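Local coordinates for protein cysteine protease (Listeria monocytogenes, PDB 5HU4) that anchors surface proteins to the cell wall as a class A sortase, a transpeptidase that cleaves a C-terminal sorting signal and forms a thioester intermediate with its substrate, at residues K102-T110 and R120-E128; V39-L47 and L73-Y82. All coordinates share one frame; numbering follows the deposited sequence.

Contact 1: residues K102-T110 and R120-E128; sequences KDARITLIT and RFVAVGELE
Ile106 and Gly125 face each other as a hydrogen-bonded pair in the antiparallel hairpin of strands 105-111 and 119-132 in the sortase beta-barrel. The close-packed part runs from here toward Thr110. Ile106 N reaches Gly125 O at 2.8 Å and Gly125 N returns a bond to Ile106 O; Leu108 with Ala123 and Thr110 with Phe121 repeat this pairing. Ile106 CG2 lies 3.6 Å from Gly125 O, over a residue that has no side chain, while the CG1 branch, anti to the backbone N (chi1 -168°), runs on toward Leu47; the side chain also touches Ile7. On the face away from Ile106, Leu108 and Ala123, Thr107 CG2 meets Val122 CG1 at 3.8 Å, and Thr107 OG1 is hydrogen-bonded to Asn44 OD1. At the far end, Thr110 OG1 bonds to Gly49 O, and Arg120, salt-bridged to Glu92, comes close to the active-site Cys111.

The opposite end is looser and partly exposed; charged side chains gather there round one backbone bond, Leu127 N to Ala104 O. Ala104 CB touches Leu127 CB beside it. Asp103 OD2 and Glu126 OE1 are only 2.8 Å apart, like charges that Arg105 probably eases. Val124 CG1 lies over one face of the Arg105 guanidinium, and Glu126 OE2 stands obliquely to it, 3.5 Å from Arg105 NH2, an attraction of charges alone. Arg105 NE, by contrast, donates in plane to the syn lone pair of Asp103 OD2 at 2.8 Å, with an N-H...O angle of 171°.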
# COMPACT_ATOMS: atom_id res chain seq x y z
N LYS A 102 6.67 14.62 -7.25
CA LYS A 102 7.45 15.57 -6.47
C LYS A 102 6.97 15.59 -5.03
O LYS A 102 7.77 15.67 -4.10
CB LYS A 102 7.36 16.98 -7.08
CG LYS A 102 8.12 17.16 -8.40
CD LYS A 102 9.06 16.00 -8.69
CE LYS A 102 10.41 16.47 -9.20
NZ LYS A 102 11.40 15.35 -9.23
N ASP A 103 5.66 15.50 -4.86
CA ASP A 103 5.05 15.38 -3.54
C ASP A 103 5.29 13.99 -2.98
O ASP A 103 5.32 13.01 -3.73
CB ASP A 103 3.56 15.68 -3.61
CG ASP A 103 2.82 14.74 -4.55
OD1 ASP A 103 3.02 14.84 -5.78
OD2 ASP A 103 2.04 13.89 -4.05
N ALA A 104 5.46 13.89 -1.67
CA ALA A 104 5.59 12.60 -1.02
C ALA A 104 4.22 11.94 -0.90
O ALA A 104 3.32 12.48 -0.26
CB ALA A 104 6.23 12.75 0.35
N ARG A 105 4.06 10.78 -1.53
CA ARG A 105 2.77 10.11 -1.56
C ARG A 105 2.90 8.59 -1.60
O ARG A 105 3.95 8.05 -1.97
CB ARG A 105 1.96 10.57 -2.77
CG ARG A 105 2.63 10.25 -4.10
CD ARG A 105 1.64 10.32 -5.25
NE ARG A 105 1.09 11.66 -5.43
CZ ARG A 105 0.04 11.93 -6.19
NH1 ARG A 105 -0.57 10.96 -6.86
NH2 ARG A 105 -0.40 13.18 -6.29
N ILE A 106 1.83 7.91 -1.22
CA ILE A 106 1.74 6.46 -1.36
C ILE A 106 0.60 6.12 -2.31
O ILE A 106 -0.43 6.80 -2.32
CB ILE A 106 1.55 5.76 0.01
CG1 ILE A 106 1.75 4.25 -0.13
CG2 ILE A 106 0.18 6.08 0.60
CD1 ILE A 106 1.64 3.49 1.18
N THR A 107 0.80 5.10 -3.13
CA THR A 107 -0.20 4.72 -4.12
C THR A 107 -0.55 3.24 -4.02
O THR A 107 0.24 2.38 -4.41
CB THR A 107 0.28 5.03 -5.55
OG1 THR A 107 0.64 6.41 -5.64
CG2 THR A 107 -0.82 4.72 -6.56
N LEU A 108 -1.73 2.95 -3.49
CA LEU A 108 -2.18 1.57 -3.32
C LEU A 108 -2.99 1.11 -4.52
O LEU A 108 -3.95 1.77 -4.92
CB LEU A 108 -3.00 1.43 -2.04
CG LEU A 108 -2.34 1.95 -0.76
CD1 LEU A 108 -3.13 1.54 0.47
CD2 LEU A 108 -0.90 1.47 -0.67
N ILE A 109 -2.59 -0.02 -5.11
CA ILE A 109 -3.23 -0.51 -6.32
C ILE A 109 -3.71 -1.94 -6.18
O ILE A 109 -2.96 -2.83 -5.78
CB ILE A 109 -2.26 -0.42 -7.53
CG1 ILE A 109 -1.71 1.00 -7.67
CG2 ILE A 109 -2.96 -0.86 -8.81
CD1 ILE A 109 -0.76 1.16 -8.83
N THR A 110 -4.98 -2.17 -6.52
CA THR A 110 -5.55 -3.50 -6.53
C THR A 110 -6.62 -3.62 -7.61
O THR A 110 -7.12 -2.62 -8.11
CB THR A 110 -6.17 -3.86 -5.16
OG1 THR A 110 -6.41 -5.28 -5.10
CG2 THR A 110 -7.48 -3.11 -4.94
N ARG A 120 -8.58 -1.25 -12.35
CA ARG A 120 -7.86 -1.21 -11.08
C ARG A 120 -8.46 -0.17 -10.15
O ARG A 120 -8.86 0.91 -10.59
CB ARG A 120 -6.38 -0.91 -11.31
CG ARG A 120 -5.65 -1.90 -12.19
CD ARG A 120 -5.42 -3.22 -11.47
NE ARG A 120 -4.85 -4.23 -12.36
CZ ARG A 120 -5.57 -5.01 -13.16
NH1 ARG A 120 -6.89 -4.91 -13.19
NH2 ARG A 120 -4.96 -5.90 -13.94
N PHE A 121 -8.52 -0.49 -8.86
CA PHE A 121 -8.88 0.51 -7.86
C PHE A 121 -7.61 1.13 -7.30
O PHE A 121 -6.66 0.42 -6.95
CB PHE A 121 -9.72 -0.10 -6.74
CG PHE A 121 -10.15 0.90 -5.69
CD1 PHE A 121 -9.38 1.13 -4.57
CD2 PHE A 121 -11.34 1.60 -5.84
CE1 PHE A 121 -9.78 2.05 -3.61
CE2 PHE A 121 -11.74 2.52 -4.89
CZ PHE A 121 -10.96 2.74 -3.77
N VAL A 122 -7.58 2.46 -7.22
CA VAL A 122 -6.39 3.17 -6.76
C VAL A 122 -6.70 4.07 -5.58
O VAL A 122 -7.68 4.81 -5.59
CB VAL A 122 -5.77 4.01 -7.89
CG1 VAL A 122 -4.48 4.65 -7.43
CG2 VAL A 122 -5.53 3.15 -9.12
N ALA A 123 -5.85 4.00 -4.55
CA ALA A 123 -5.96 4.88 -3.40
C ALA A 123 -4.65 5.64 -3.20
O ALA A 123 -3.59 5.03 -3.00
CB ALA A 123 -6.31 4.09 -2.15
N VAL A 124 -4.72 6.96 -3.26
CA VAL A 124 -3.54 7.81 -3.10
C VAL A 124 -3.58 8.53 -1.76
O VAL A 124 -4.61 9.10 -1.37
CB VAL A 124 -3.42 8.84 -4.24
CG1 VAL A 124 -2.35 9.88 -3.92
CG2 VAL A 124 -3.13 8.14 -5.56
N GLY A 125 -2.46 8.51 -1.04
CA GLY A 125 -2.35 9.20 0.23
C GLY A 125 -1.12 10.08 0.30
O GLY A 125 -0.02 9.64 -0.02
N GLU A 126 -1.31 11.33 0.72
CA GLU A 126 -0.20 12.26 0.88
C GLU A 126 0.49 12.08 2.23
O GLU A 126 -0.18 11.86 3.24
CB GLU A 126 -0.69 13.71 0.72
CG GLU A 126 -1.34 14.01 -0.61
CD GLU A 126 -0.35 13.99 -1.76
OE1 GLU A 126 0.83 14.31 -1.54
OE2 GLU A 126 -0.77 13.65 -2.89
N LEU A 127 1.81 12.19 2.24
CA LEU A 127 2.58 12.07 3.47
C LEU A 127 2.24 13.21 4.42
O LEU A 127 2.24 14.38 4.02
CB LEU A 127 4.08 12.04 3.18
CG LEU A 127 5.01 11.79 4.37
CD1 LEU A 127 4.84 10.38 4.92
CD2 LEU A 127 6.46 12.06 3.99
N GLU A 128 1.96 12.88 5.67
CA GLU A 128 1.53 13.88 6.64
C GLU A 128 2.58 14.08 7.73
O GLU A 128 2.79 15.19 8.20
CB GLU A 128 0.17 13.49 7.23
CG GLU A 128 -0.00 13.78 8.71
CD GLU A 128 -1.38 13.40 9.22
OE1 GLU A 128 -2.16 12.80 8.44
OE2 GLU A 128 -1.69 13.69 10.39

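Contact 2: residues V39-L47 and L73-Y82; sequences VMGKGNYPL and LTDLENLYEY
One face of the Tyr80 ring carries Met40 CB, a CH-pi contact 4.0 Å from the centroid, and Gly41 N toward the rim; Asp75 CG lies in plane at its edge. The Tyr45 ring receives Leu73 CD2 over one face, with CD2 of the ring 3.6 Å from that methyl, while Leu47 CD1 lies in plane at the edge. The edge of Tyr82 is turned to Gly41, whose N donates to Tyr82 OH at 3.1 Å through a bent bond (135°).

Met40 and Gly41 are the central residues of a type II beta turn that leads into strand 44-48 and packs on the hairpin of strands 70-74 and 78-91. With CG anti to the carbonyl carbon (chi1 -74°), Met40 sets CG against Leu73 CD2, and the extended chain beyond carries SD and CE along to Thr74 O, which CE approaches to 3.4 Å. Its sulfur stands oblique to the Tyr80 ring in a Met-aromatic contact. Asp75 ties the hairpin loop together: OD1 accepts from Glu77 N and Asn78 N, an Asx turn and Asx motif, and OD2 accepts from Tyr80 OH. A water 2.6 Å from Tyr82 OH donates to Gly43 O.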
# COMPACT_ATOMS: atom_id res chain seq x y z
N VAL A 39 11.36 4.92 -2.90
CA VAL A 39 11.86 5.04 -1.54
C VAL A 39 10.72 5.43 -0.59
O VAL A 39 9.88 6.26 -0.94
CB VAL A 39 13.00 6.08 -1.44
CG1 VAL A 39 13.60 6.10 -0.05
CG2 VAL A 39 14.07 5.80 -2.48
N MET A 40 10.70 4.84 0.60
CA MET A 40 9.67 5.15 1.58
C MET A 40 9.78 6.59 2.07
O MET A 40 10.87 7.07 2.39
CB MET A 40 9.76 4.19 2.77
CG MET A 40 9.24 2.79 2.48
SD MET A 40 9.15 1.76 3.96
CE MET A 40 8.67 0.19 3.25
N GLY A 41 8.65 7.28 2.13
CA GLY A 41 8.60 8.64 2.62
C GLY A 41 9.09 9.67 1.62
O GLY A 41 9.19 10.86 1.94
N LYS A 42 9.39 9.22 0.41
CA LYS A 42 9.90 10.11 -0.63
C LYS A 42 9.23 9.83 -1.98
O LYS A 42 9.10 8.68 -2.38
CB LYS A 42 11.42 9.97 -0.76
N GLY A 43 8.83 10.90 -2.66
CA GLY A 43 8.18 10.79 -3.95
C GLY A 43 6.93 9.94 -3.89
O GLY A 43 6.17 10.00 -2.92
N ASN A 44 6.70 9.16 -4.94
CA ASN A 44 5.58 8.22 -4.95
C ASN A 44 6.04 6.83 -4.57
O ASN A 44 7.05 6.34 -5.08
CB ASN A 44 4.91 8.20 -6.32
CG ASN A 44 3.69 7.30 -6.36
OD1 ASN A 44 3.09 7.00 -5.32
ND2 ASN A 44 3.31 6.86 -7.55
N TYR A 45 5.31 6.19 -3.66
CA TYR A 45 5.62 4.83 -3.25
C TYR A 45 4.47 3.90 -3.62
O TYR A 45 3.62 3.59 -2.79
CB TYR A 45 5.89 4.77 -1.74
CG TYR A 45 6.59 3.51 -1.29
CD1 TYR A 45 7.97 3.39 -1.37
CD2 TYR A 45 5.87 2.43 -0.79
CE1 TYR A 45 8.62 2.24 -0.96
CE2 TYR A 45 6.51 1.28 -0.38
CZ TYR A 45 7.88 1.19 -0.46
OH TYR A 45 8.51 0.04 -0.05
N PRO A 46 4.44 3.45 -4.89
CA PRO A 46 3.35 2.59 -5.37
C PRO A 46 3.45 1.17 -4.83
O PRO A 46 4.53 0.58 -4.82
CB PRO A 46 3.54 2.62 -6.89
CG PRO A 46 5.00 2.84 -7.07
CD PRO A 46 5.43 3.73 -5.94
N LEU A 47 2.32 0.63 -4.39
CA LEU A 47 2.26 -0.73 -3.88
C LEU A 47 1.10 -1.49 -4.50
O LEU A 47 -0.02 -0.98 -4.57
CB LEU A 47 2.14 -0.74 -2.35
CG LEU A 47 3.38 -0.32 -1.56
CD1 LEU A 47 3.03 -0.09 -0.09
CD2 LEU A 47 4.47 -1.36 -1.71
N LEU A 73 3.14 3.12 6.97
CA LEU A 73 4.19 2.42 6.26
C LEU A 73 5.48 2.48 7.06
O LEU A 73 5.80 3.52 7.64
CB LEU A 73 4.38 3.03 4.87
CG LEU A 73 5.41 2.40 3.92
CD1 LEU A 73 4.98 1.01 3.51
CD2 LEU A 73 5.60 3.30 2.71
N THR A 74 6.22 1.38 7.11
CA THR A 74 7.47 1.36 7.86
C THR A 74 8.53 0.47 7.23
O THR A 74 8.23 -0.53 6.58
CB THR A 74 7.24 0.90 9.32
OG1 THR A 74 8.44 1.09 10.08
CG2 THR A 74 6.83 -0.57 9.37
N ASP A 75 9.79 0.87 7.40
CA ASP A 75 10.93 0.07 6.99
C ASP A 75 11.62 -0.47 8.24
O ASP A 75 12.77 -0.90 8.19
CB ASP A 75 11.90 0.89 6.14
CG ASP A 75 12.22 2.25 6.76
OD1 ASP A 75 11.91 2.45 7.96
OD2 ASP A 75 12.78 3.11 6.05
N LEU A 76 10.88 -0.43 9.35
CA LEU A 76 11.35 -0.81 10.68
C LEU A 76 12.47 0.11 11.18
O LEU A 76 13.20 -0.23 12.11
CB LEU A 76 11.82 -2.27 10.70
CG LEU A 76 10.85 -3.23 11.40
CD1 LEU A 76 9.53 -3.32 10.65
CD2 LEU A 76 11.47 -4.61 11.57
N GLU A 77 12.58 1.28 10.57
CA GLU A 77 13.44 2.34 11.08
C GLU A 77 12.61 3.59 11.32
O GLU A 77 12.73 4.24 12.35
CB GLU A 77 14.59 2.63 10.11
CG GLU A 77 15.58 1.49 9.93
CD GLU A 77 16.24 1.07 11.24
OE1 GLU A 77 16.53 1.96 12.07
OE2 GLU A 77 16.47 -0.14 11.43
N ASN A 78 11.75 3.91 10.35
CA ASN A 78 10.87 5.06 10.45
C ASN A 78 9.41 4.69 10.23
O ASN A 78 9.10 3.75 9.50
CB ASN A 78 11.28 6.14 9.45
CG ASN A 78 12.55 6.85 9.84
OD1 ASN A 78 12.73 7.22 11.00
ND2 ASN A 78 13.44 7.05 8.88
N LEU A 79 8.51 5.44 10.87
CA LEU A 79 7.08 5.28 10.65
C LEU A 79 6.59 6.39 9.73
O LEU A 79 6.64 7.57 10.08
CB LEU A 79 6.32 5.30 11.97
CG LEU A 79 4.80 5.38 11.89
CD1 LEU A 79 4.24 4.18 11.13
CD2 LEU A 79 4.19 5.47 13.28
N TYR A 80 6.11 6.01 8.55
CA TYR A 80 5.63 6.98 7.57
C TYR A 80 4.11 7.01 7.54
O TYR A 80 3.47 6.03 7.19
CB TYR A 80 6.18 6.66 6.18
CG TYR A 80 7.69 6.50 6.15
CD1 TYR A 80 8.27 5.25 6.32
CD2 TYR A 80 8.52 7.59 5.96
CE1 TYR A 80 9.65 5.10 6.29
CE2 TYR A 80 9.89 7.45 5.93
CZ TYR A 80 10.45 6.20 6.09
OH TYR A 80 11.82 6.05 6.07
N GLU A 81 3.54 8.16 7.91
CA GLU A 81 2.09 8.29 7.97
C GLU A 81 1.54 9.06 6.78
O GLU A 81 1.88 10.23 6.56
CB GLU A 81 1.67 8.98 9.27
CG GLU A 81 0.18 9.30 9.36
CD GLU A 81 -0.24 9.74 10.75
OE1 GLU A 81 0.60 9.69 11.67
OE2 GLU A 81 -1.41 10.15 10.91
N TYR A 82 0.69 8.40 6.00
CA TYR A 82 0.02 9.03 4.87
C TYR A 82 -1.46 9.23 5.18
O TYR A 82 -2.02 8.57 6.05
CB TYR A 82 0.18 8.19 3.60
CG TYR A 82 1.61 7.98 3.15
CD1 TYR A 82 2.41 7.00 3.72
CD2 TYR A 82 2.16 8.76 2.14
CE1 TYR A 82 3.71 6.80 3.31
CE2 TYR A 82 3.46 8.57 1.71
CZ TYR A 82 4.23 7.59 2.30
OH TYR A 82 5.53 7.40 1.88
O HOH W 1 6.28 8.27 -0.42

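In the fold
Both segments of contact 2 precede those of contact 1 in the chain, and the centres of the two contacts are about 11 Å apart. They share the sheet of the sortase barrel, where the strand order 44-48, 105-111, 119-132, 78-91 puts the hairpin of contact 1 between two strands that contact 2 connects through side chains. The join is direct: Arg105 N and Gly43 O probably form a backbone hydrogen bond, and Tyr82 CD2 packs 3.2 Å from Gly125 O. Strand 105-111 ends in Cys111 and His50 follows just after strand 44-48, so the parallel pairing of these strands probably helps bring the two active-site residues to the same end of the sheet.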